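Staphylococcal enterotoxin-like toxin (Staphylococcus aureus, PDB 4DXF) is a staphylococcal superantigen-like protein that binds carbohydrate and combines an OB-fold with a beta-grasp domain. Local coordinates at residues L28-I36 with M47-Y56. Residues are numbered along the deposited sequence; the frame is centred on the assembly and turned at random.
Sequences LEFKNEIGI and MNVVPDYFIY
The Phe30 ring meets Pro51 with one face and turns an edge to the Tyr56 ring, and two different ring geometries define the aromatic part of this contact. Pro51 CG stands over the middle of the Phe30 ring, 3.5 Å from its centroid and 12° off the ring normal, which identifies a CH-pi contact. Toward Tyr56 the same ring presents its edge: the centroids of Phe30 and Tyr56 are 4.9 Å apart and the planes meet at 56°, an edge-to-face pair tilted well short of perpendicular. With Phe30 CG anti to its carbonyl carbon (chi1 -59°), the ring projects from strand 28-31 into this site. Leu28 CD1 adds an apolar touch at Tyr56 CE2. Glu33, its chain bent at chi2, sets CB on Val49 CG1 (3.9 Å) and its carboxylate beside Pro51 CB.

Tyr56 OH donates to Asp52 OD2 on its syn lone pair side (2.7 Å), which holds the phenol end; Asp52 OD1 accepts from Phe54 N, which shapes the loop as an Asx turn.

Backbone pairing carries the other end, where strands 33-36 and 47-49 run antiparallel in the hairpin. Ile36 N donates to Asn48 O, and Ile36 O receives both Asn48 N (2.8 Å) and Asn48 ND2 (3.1 Å), from opposite faces of the carbonyl plane. Asn48 OD1 bonds Lys57, so both ends of the amide are engaged. Gly35 CA approaches Asn48 O at 3.2 Å as a CA-H...O contact, and Met47 CG packs against that same alpha carbon.

A water accepts from Val50 N and donates to Ile34 O, linking the two backbones beyond the Ile36-Asn48 pair. Doubled acceptance at Ile36 O thus secures the hairpin, whereas side chains alone join strand 28-31 to 50-56 in the OB-fold domain.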
ATOM      1  N   LEU A  28       9.679  -3.080   1.550  1.00 19.80           N
ATOM      2  CA  LEU A  28      10.911  -2.968   0.718  1.00 21.01           C
ATOM      3  C   LEU A  28      10.451  -2.284  -0.558  1.00 20.29           C
ATOM      4  O   LEU A  28       9.257  -2.338  -1.023  1.00 20.87           O
ATOM      5  CB  LEU A  28      11.488  -4.362   0.388  1.00 22.18           C
ATOM      6  CG  LEU A  28      12.080  -5.241   1.520  1.00 21.10           C
ATOM      7  CD1 LEU A  28      12.140  -6.739   1.212  1.00 27.48           C
ATOM      8  CD2 LEU A  28      13.410  -4.672   2.022  1.00 28.89           C
ATOM      9  N   GLU A  29      11.380  -1.595  -1.228  1.00 20.75           N
ATOM     10  CA  GLU A  29      10.936  -0.909  -2.421  1.00 20.39           C
ATOM     11  C   GLU A  29      11.955  -1.213  -3.509  1.00 21.27           C
ATOM     12  O   GLU A  29      13.123  -0.953  -3.260  1.00 21.23           O
ATOM     13  CB  GLU A  29      10.919   0.588  -2.205  1.00 23.61           C
ATOM     14  CG  GLU A  29       9.706   1.034  -1.382  1.00 23.79           C
ATOM     15  CD  GLU A  29       9.650   2.507  -1.085  1.00 32.68           C
ATOM     16  OE1 GLU A  29      10.066   3.308  -1.953  1.00 32.32           O
ATOM     17  OE2 GLU A  29       9.204   2.853   0.039  1.00 30.63           O
ATOM     18  N   PHE A  30      11.523  -1.779  -4.635  1.00 19.77           N
ATOM     19  CA  PHE A  30      12.436  -2.135  -5.772  1.00 22.05           C
ATOM     20  C   PHE A  30      12.042  -1.360  -6.971  1.00 21.07           C
ATOM     21  O   PHE A  30      10.951  -1.495  -7.464  1.00 23.65           O
ATOM     22  CB  PHE A  30      12.400  -3.655  -6.019  1.00 23.51           C
ATOM     23  CG  PHE A  30      12.818  -4.455  -4.782  1.00 24.62           C
ATOM     24  CD1 PHE A  30      12.009  -5.441  -4.285  1.00 30.29           C
ATOM     25  CD2 PHE A  30      14.055  -4.222  -4.175  1.00 28.64           C
ATOM     26  CE1 PHE A  30      12.416  -6.163  -3.196  1.00 27.54           C
ATOM     27  CE2 PHE A  30      14.459  -4.927  -3.099  1.00 31.23           C
ATOM     28  CZ  PHE A  30      13.621  -5.875  -2.587  1.00 29.72           C
ATOM     29  N   LYS A  31      12.913  -0.487  -7.470  1.00 19.30           N
ATOM     30  CA  LYS A  31      12.437   0.418  -8.474  1.00 20.08           C
ATOM     31  C   LYS A  31      13.382   0.223  -9.692  1.00 19.12           C
ATOM     32  O   LYS A  31      14.506  -0.290  -9.511  1.00 22.21           O
ATOM     33  CB  LYS A  31      12.472   1.893  -8.030  1.00 22.95           C
ATOM     34  CG  LYS A  31      11.427   2.221  -6.904  1.00 27.21           C
ATOM     35  CD  LYS A  31      11.247   3.753  -6.739  1.00 35.73           C
ATOM     36  CE  LYS A  31      10.848   4.004  -5.298  1.00 41.23           C
ATOM     37  NZ  LYS A  31      10.705   5.461  -5.011  1.00 48.68           N
ATOM     38  N   ASN A  32      12.813   0.517 -10.843  1.00 20.37           N
ATOM     39  CA  ASN A  32      13.515   0.396 -12.183  1.00 21.64           C
ATOM     40  C   ASN A  32      14.044  -1.047 -12.357  1.00 22.98           C
ATOM     41  O   ASN A  32      15.217  -1.306 -12.752  1.00 22.87           O
ATOM     42  CB  ASN A  32      14.668   1.387 -12.215  1.00 23.17           C
ATOM     43  CG  ASN A  32      14.172   2.833 -12.122  1.00 24.23           C
ATOM     44  OD1 ASN A  32      13.172   3.182 -12.733  1.00 30.89           O
ATOM     45  ND2 ASN A  32      14.874   3.680 -11.357  1.00 25.50           N
ATOM     46  N   GLU A  33      13.167  -2.031 -12.102  1.00 20.97           N
ATOM     47  CA  GLU A  33      13.527  -3.427 -12.159  1.00 21.40           C
ATOM     48  C   GLU A  33      12.864  -4.097 -13.395  1.00 20.14           C
ATOM     49  O   GLU A  33      12.157  -3.445 -14.135  1.00 19.95           O
ATOM     50  CB  GLU A  33      13.054  -4.141 -10.830  1.00 22.76           C
ATOM     51  CG  GLU A  33      13.847  -3.722  -9.584  1.00 27.22           C
ATOM     52  CD  GLU A  33      15.341  -4.204  -9.570  1.00 33.81           C
ATOM     53  OE1 GLU A  33      15.653  -5.180 -10.267  1.00 37.84           O
ATOM     54  OE2 GLU A  33      16.184  -3.646  -8.790  1.00 39.08           O
ATOM     55  N   ILE A  34      13.141  -5.368 -13.630  1.00 20.43           N
ATOM     56  CA  ILE A  34      12.327  -6.124 -14.602  1.00 22.40           C
ATOM     57  C   ILE A  34      11.549  -7.230 -13.837  1.00 20.43           C
ATOM     58  O   ILE A  34      12.020  -7.674 -12.759  1.00 22.58           O
ATOM     59  CB  ILE A  34      13.173  -6.709 -15.732  1.00 24.76           C
ATOM     60  CG1 ILE A  34      14.105  -7.750 -15.202  1.00 27.21           C
ATOM     61  CG2 ILE A  34      13.926  -5.515 -16.449  1.00 25.98           C
ATOM     62  CD1 ILE A  34      14.777  -8.613 -16.359  1.00 32.13           C
ATOM     63  N   GLY A  35      10.401  -7.601 -14.381  1.00 23.45           N
ATOM     64  CA  GLY A  35       9.602  -8.718 -13.825  1.00 23.01           C
ATOM     65  C   GLY A  35       9.514  -9.835 -14.848  1.00 24.82           C
ATOM     66  O   GLY A  35       9.387  -9.543 -16.043  1.00 22.90           O
ATOM     67  N   ILE A  36       9.542 -11.081 -14.357  1.00 23.72           N
ATOM     68  CA  ILE A  36       9.497 -12.251 -15.232  1.00 24.96           C
ATOM     69  C   ILE A  36       8.291 -13.085 -14.815  1.00 26.32           C
ATOM     70  O   ILE A  36       8.215 -13.474 -13.671  1.00 23.84           O
ATOM     71  CB  ILE A  36      10.794 -13.030 -15.011  1.00 25.32           C
ATOM     72  CG1 ILE A  36      12.017 -12.232 -15.570  1.00 27.00           C
ATOM     73  CG2 ILE A  36      10.781 -14.419 -15.678  1.00 27.94           C
ATOM     74  CD1 ILE A  36      13.367 -12.770 -15.013  1.00 33.44           C
ATOM     75  N   MET A  47       4.570 -12.477 -10.598  1.00 24.74           N
ATOM     76  CA  MET A  47       5.662 -11.751 -11.276  1.00 24.69           C
ATOM     77  C   MET A  47       6.916 -11.943 -10.418  1.00 25.30           C
ATOM     78  O   MET A  47       6.943 -11.580  -9.220  1.00 25.57           O
ATOM     79  CB  MET A  47       5.296 -10.241 -11.437  1.00 21.65           C
ATOM     80  CG  MET A  47       6.523  -9.472 -12.120  1.00 23.98           C
ATOM     81  SD  MET A  47       6.222  -7.789 -12.402  1.00 26.10           S
ATOM     82  CE  MET A  47       5.083  -7.759 -13.714  1.00 27.55           C
ATOM     83  N   ASN A  48       7.983 -12.487 -11.009  1.00 23.59           N
ATOM     84  CA  ASN A  48       9.242 -12.707 -10.303  1.00 24.42           C
ATOM     85  C   ASN A  48      10.120 -11.447 -10.479  1.00 25.15           C
ATOM     86  O   ASN A  48      10.306 -10.971 -11.597  1.00 24.56           O
ATOM     87  CB  ASN A  48       9.976 -13.926 -10.886  1.00 25.93           C
ATOM     88  CG  ASN A  48       9.255 -15.229 -10.568  1.00 27.94           C
ATOM     89  OD1 ASN A  48       9.335 -15.733  -9.433  1.00 27.06           O
ATOM     90  ND2 ASN A  48       8.444 -15.670 -11.497  1.00 27.81           N
ATOM     91  N   VAL A  49      10.622 -10.923  -9.387  1.00 24.65           N
ATOM     92  CA  VAL A  49      11.607  -9.823  -9.413  1.00 24.24           C
ATOM     93  C   VAL A  49      12.854 -10.226  -8.679  1.00 22.94           C
ATOM     94  O   VAL A  49      12.820 -10.851  -7.588  1.00 22.24           O
ATOM     95  CB  VAL A  49      11.051  -8.587  -8.754  1.00 24.19           C
ATOM     96  CG1 VAL A  49      12.040  -7.395  -8.949  1.00 27.49           C
ATOM     97  CG2 VAL A  49       9.758  -8.296  -9.324  1.00 24.68           C
ATOM     98  N   VAL A  50      14.038  -9.871  -9.237  1.00 19.39           N
ATOM     99  CA  VAL A  50      15.219 -10.413  -8.667  1.00 22.03           C
ATOM    100  C   VAL A  50      16.204  -9.232  -8.453  1.00 24.09           C
ATOM    101  O   VAL A  50      17.100  -8.986  -9.255  1.00 24.54           O
ATOM    102  CB  VAL A  50      15.867 -11.509  -9.615  1.00 21.20           C
ATOM    103  CG1 VAL A  50      17.067 -12.137  -8.929  1.00 23.92           C
ATOM    104  CG2 VAL A  50      14.829 -12.603 -10.000  1.00 24.98           C
ATOM    105  N   PRO A  51      16.025  -8.489  -7.378  1.00 24.03           N
ATOM    106  CA  PRO A  51      16.869  -7.282  -7.191  1.00 24.43           C
ATOM    107  C   PRO A  51      18.156  -7.567  -6.417  1.00 26.15           C
ATOM    108  O   PRO A  51      19.074  -6.706  -6.422  1.00 29.55           O
ATOM    109  CB  PRO A  51      15.935  -6.391  -6.371  1.00 23.75           C
ATOM    110  CG  PRO A  51      15.347  -7.427  -5.392  1.00 23.98           C
ATOM    111  CD  PRO A  51      15.033  -8.649  -6.294  1.00 23.70           C
ATOM    112  N   ASP A  52      18.272  -8.750  -5.779  1.00 25.03           N
ATOM    113  CA  ASP A  52      19.370  -9.125  -4.928  1.00 25.93           C
ATOM    114  C   ASP A  52      19.626 -10.623  -5.126  1.00 26.37           C
ATOM    115  O   ASP A  52      19.467 -11.105  -6.276  1.00 31.49           O
ATOM    116  CB  ASP A  52      19.068  -8.772  -3.460  1.00 25.39           C
ATOM    117  CG  ASP A  52      17.701  -9.285  -3.008  1.00 26.85           C
ATOM    118  OD1 ASP A  52      17.186 -10.200  -3.651  1.00 22.32           O
ATOM    119  OD2 ASP A  52      17.092  -8.718  -2.032  1.00 28.01           O
ATOM    120  N   TYR A  53      19.978 -11.349  -4.063  1.00 26.20           N
ATOM    121  CA  TYR A  53      20.162 -12.827  -4.188  1.00 25.81           C
ATOM    122  C   TYR A  53      18.866 -13.653  -4.053  1.00 26.23           C
ATOM    123  O   TYR A  53      18.879 -14.879  -4.197  1.00 26.55           O
ATOM    124  CB  TYR A  53      21.278 -13.341  -3.304  1.00 26.07           C
ATOM    125  CG  TYR A  53      22.608 -13.127  -3.974  1.00 27.66           C
ATOM    126  CD1 TYR A  53      23.453 -12.065  -3.590  1.00 26.04           C
ATOM    127  CD2 TYR A  53      22.999 -13.961  -5.032  1.00 28.74           C
ATOM    128  CE1 TYR A  53      24.716 -11.854  -4.252  1.00 26.76           C
ATOM    129  CE2 TYR A  53      24.233 -13.754  -5.686  1.00 28.15           C
ATOM    130  CZ  TYR A  53      25.052 -12.708  -5.289  1.00 29.94           C
ATOM    131  OH  TYR A  53      26.224 -12.539  -5.943  1.00 29.56           O
ATOM    132  N   PHE A  54      17.757 -12.982  -3.846  1.00 25.43           N
ATOM    133  CA  PHE A  54      16.444 -13.625  -3.775  1.00 25.96           C
ATOM    134  C   PHE A  54      15.543 -13.448  -4.996  1.00 26.38           C
ATOM    135  O   PHE A  54      15.492 -12.394  -5.710  1.00 26.18           O
ATOM    136  CB  PHE A  54      15.679 -13.113  -2.525  1.00 26.24           C
ATOM    137  CG  PHE A  54      16.398 -13.395  -1.226  1.00 27.58           C
ATOM    138  CD1 PHE A  54      16.268 -14.647  -0.593  1.00 30.17           C
ATOM    139  CD2 PHE A  54      17.228 -12.432  -0.650  1.00 30.10           C
ATOM    140  CE1 PHE A  54      16.957 -14.928   0.626  1.00 34.12           C
ATOM    141  CE2 PHE A  54      17.898 -12.668   0.569  1.00 35.13           C
ATOM    142  CZ  PHE A  54      17.766 -13.931   1.219  1.00 34.35           C
ATOM    143  N   ILE A  55      14.714 -14.458  -5.225  1.00 26.10           N
ATOM    144  CA  ILE A  55      13.679 -14.258  -6.190  1.00 25.41           C
ATOM    145  C   ILE A  55      12.368 -13.891  -5.477  1.00 27.40           C
ATOM    146  O   ILE A  55      11.800 -14.752  -4.748  1.00 29.67           O
ATOM    147  CB  ILE A  55      13.490 -15.562  -7.036  1.00 26.41           C
ATOM    148  CG1 ILE A  55      14.825 -16.055  -7.645  1.00 27.80           C
ATOM    149  CG2 ILE A  55      12.481 -15.387  -8.056  1.00 22.70           C
ATOM    150  CD1 ILE A  55      14.615 -17.360  -8.505  1.00 28.54           C
ATOM    151  N   TYR A  56      11.904 -12.663  -5.645  1.00 24.05           N
ATOM    152  CA  TYR A  56      10.636 -12.246  -5.041  1.00 24.75           C
ATOM    153  C   TYR A  56       9.470 -12.599  -5.876  1.00 22.92           C
ATOM    154  O   TYR A  56       9.381 -12.309  -7.068  1.00 25.42           O
ATOM    155  CB  TYR A  56      10.580 -10.767  -4.599  1.00 22.33           C
ATOM    156  CG  TYR A  56      11.653 -10.364  -3.676  1.00 23.42           C
ATOM    157  CD1 TYR A  56      12.973 -10.259  -4.100  1.00 22.24           C
ATOM    158  CD2 TYR A  56      11.372 -10.058  -2.304  1.00 21.95           C
ATOM    159  CE1 TYR A  56      14.002  -9.898  -3.200  1.00 21.24           C
ATOM    160  CE2 TYR A  56      12.395  -9.684  -1.422  1.00 24.09           C
ATOM    161  CZ  TYR A  56      13.677  -9.572  -1.869  1.00 23.68           C
ATOM    162  OH  TYR A  56      14.662  -9.218  -1.012  1.00 22.00           O
TER
HETATM  163  O   HOH W   1      19.171  -4.372  -7.395  1.00 39.02           O
HETATM  164  O   HOH W   2      14.318  -8.813 -11.728  1.00 33.66           O